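Local atomic coordinates of nuclease NucT (Helicobacter pylori, PDB entry 6EHI), a protein that is a nuclease of the PLD-like superfamily, with a mixed beta-sheet and surrounding helices, in an assembly of two copies. Residues C89-L94 with G103-K108. The protein carries 1 engineered substitution. Sequence-based numbering, arbitrary orientation.
Sequences CLLKGL and GIMNQK. Engineered in segment 103-108: Asn106 (natural residue His).
The flat peptide groups on either side of Gly103 turn their N-H and C=O to Leu94 O and Gly93 N-H, joining the two arms of the long loop between strands 86-91 and 108-112 of the PLD-like fold. Gly103 N gives a nearly straight bond to Leu94 O (2.8 Å, 165° at the hydrogen), arriving 24° off the plane of that carbonyl. The carbonyl of Gly103 takes its bond from the residue before Leu94, with Gly93 N at 2.9 Å from Gly103 O, weak and more bent. The two glycines draw close, Gly93 CA lying 3.8 Å from Gly103 CA, the nearest CA pair between the segments.

Farther along, Leu91 and Met105 form the apolar part of the contact, their side chains crossing at about a right angle. The CD2 branch of Leu91 touches Met105 CG at 3.7 Å. Met105 then folds at chi2 (-56°) and chi3, which carries its sulfur end away from Leu91. Met155 of helix 142-158 and Tyr133 of the second subunit pack against both side chains, while Asp65 OD1 holds Met105 N.

The loop continues into the HKD signature of the family, where Asn106 is an engineered replacement for the natural His. Lys108 NZ turns back to Asn106 O at 2.9 Å, binds Asn106 OD1 weakly and is also hydrogen-bonded to Asn123 OD1. The closest approach of Leu91 to Met105 is Leu91 O against Met105 CB, at 3.4 Å.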
# COMPACT_ATOMS: atom_id res chain seq x y z
N CYS A 89 8.19 17.94 4.15
CA CYS A 89 8.64 17.68 5.48
C CYS A 89 8.89 16.15 5.68
O CYS A 89 8.66 15.38 4.73
CB CYS A 89 7.60 18.27 6.44
SG CYS A 89 5.99 17.39 6.37
N LEU A 90 9.37 15.75 6.83
CA LEU A 90 9.81 14.39 7.11
C LEU A 90 9.10 13.85 8.31
O LEU A 90 8.85 14.59 9.24
CB LEU A 90 11.31 14.39 7.37
CG LEU A 90 12.25 14.84 6.28
CD1 LEU A 90 13.66 15.22 6.77
CD2 LEU A 90 12.29 13.74 5.24
N LEU A 91 8.80 12.55 8.34
CA LEU A 91 8.13 11.96 9.41
C LEU A 91 8.61 10.57 9.72
O LEU A 91 8.74 9.77 8.78
CB LEU A 91 6.65 12.02 9.13
CG LEU A 91 5.67 11.47 10.12
CD1 LEU A 91 5.77 12.21 11.48
CD2 LEU A 91 4.29 11.58 9.54
N LYS A 92 9.08 10.32 10.93
CA LYS A 92 9.38 8.96 11.39
C LYS A 92 8.18 8.39 12.15
O LYS A 92 7.31 9.07 12.57
CB LYS A 92 10.71 8.83 12.24
CG LYS A 92 10.70 9.48 13.59
CD LYS A 92 12.08 9.34 14.30
CE LYS A 92 13.17 10.13 13.54
NZ LYS A 92 14.43 10.59 14.26
N GLY A 93 8.11 7.05 12.20
CA GLY A 93 7.08 6.39 12.95
C GLY A 93 7.34 6.43 14.44
O GLY A 93 8.21 7.20 14.92
N LEU A 94 6.59 5.59 15.16
CA LEU A 94 6.56 5.53 16.64
C LEU A 94 7.69 4.68 17.17
O LEU A 94 8.26 3.83 16.51
CB LEU A 94 5.19 4.99 17.13
CG LEU A 94 3.88 5.68 16.68
CD1 LEU A 94 2.62 5.16 17.29
CD2 LEU A 94 3.82 7.19 16.91
N GLY A 103 9.43 3.25 14.00
CA GLY A 103 8.72 2.92 12.79
C GLY A 103 9.04 3.85 11.62
O GLY A 103 9.84 4.79 11.68
N ILE A 104 8.35 3.55 10.51
CA ILE A 104 8.47 4.27 9.32
C ILE A 104 7.13 4.92 8.93
O ILE A 104 6.07 4.60 9.42
CB ILE A 104 8.98 3.40 8.13
CG1 ILE A 104 8.12 2.15 7.95
CG2 ILE A 104 10.46 3.09 8.28
CD1 ILE A 104 8.43 1.53 6.58
N MET A 105 7.19 5.94 8.06
CA MET A 105 6.00 6.53 7.51
C MET A 105 5.81 5.82 6.13
O MET A 105 6.43 6.16 5.15
CB MET A 105 6.16 8.08 7.34
CG MET A 105 4.80 8.79 7.23
SD MET A 105 3.70 8.20 5.92
CE MET A 105 4.55 8.75 4.47
N ASN A 106 5.10 4.71 6.17
CA ASN A 106 4.96 3.84 4.96
C ASN A 106 3.77 4.12 4.11
O ASN A 106 3.53 3.36 3.10
CB ASN A 106 4.88 2.41 5.35
CG ASN A 106 5.28 1.50 4.23
OD1 ASN A 106 6.36 1.69 3.58
ND2 ASN A 106 4.48 0.45 4.06
N GLN A 107 2.94 5.11 4.37
CA GLN A 107 1.88 5.44 3.48
C GLN A 107 2.29 5.84 2.06
O GLN A 107 3.41 6.32 1.85
CB GLN A 107 1.07 6.63 4.03
CG GLN A 107 0.39 6.27 5.36
CD GLN A 107 -0.43 7.41 5.91
OE1 GLN A 107 -0.54 8.53 5.29
NE2 GLN A 107 -0.94 7.19 7.10
N LYS A 108 1.43 5.55 1.05
CA LYS A 108 1.63 6.07 -0.31
C LYS A 108 0.24 6.61 -0.70
O LYS A 108 -0.56 5.89 -1.27
CB LYS A 108 2.05 4.95 -1.31
CG LYS A 108 3.18 4.04 -0.81
CD LYS A 108 2.80 2.77 -0.06
CE LYS A 108 3.91 1.71 0.02
NZ LYS A 108 5.01 2.14 0.91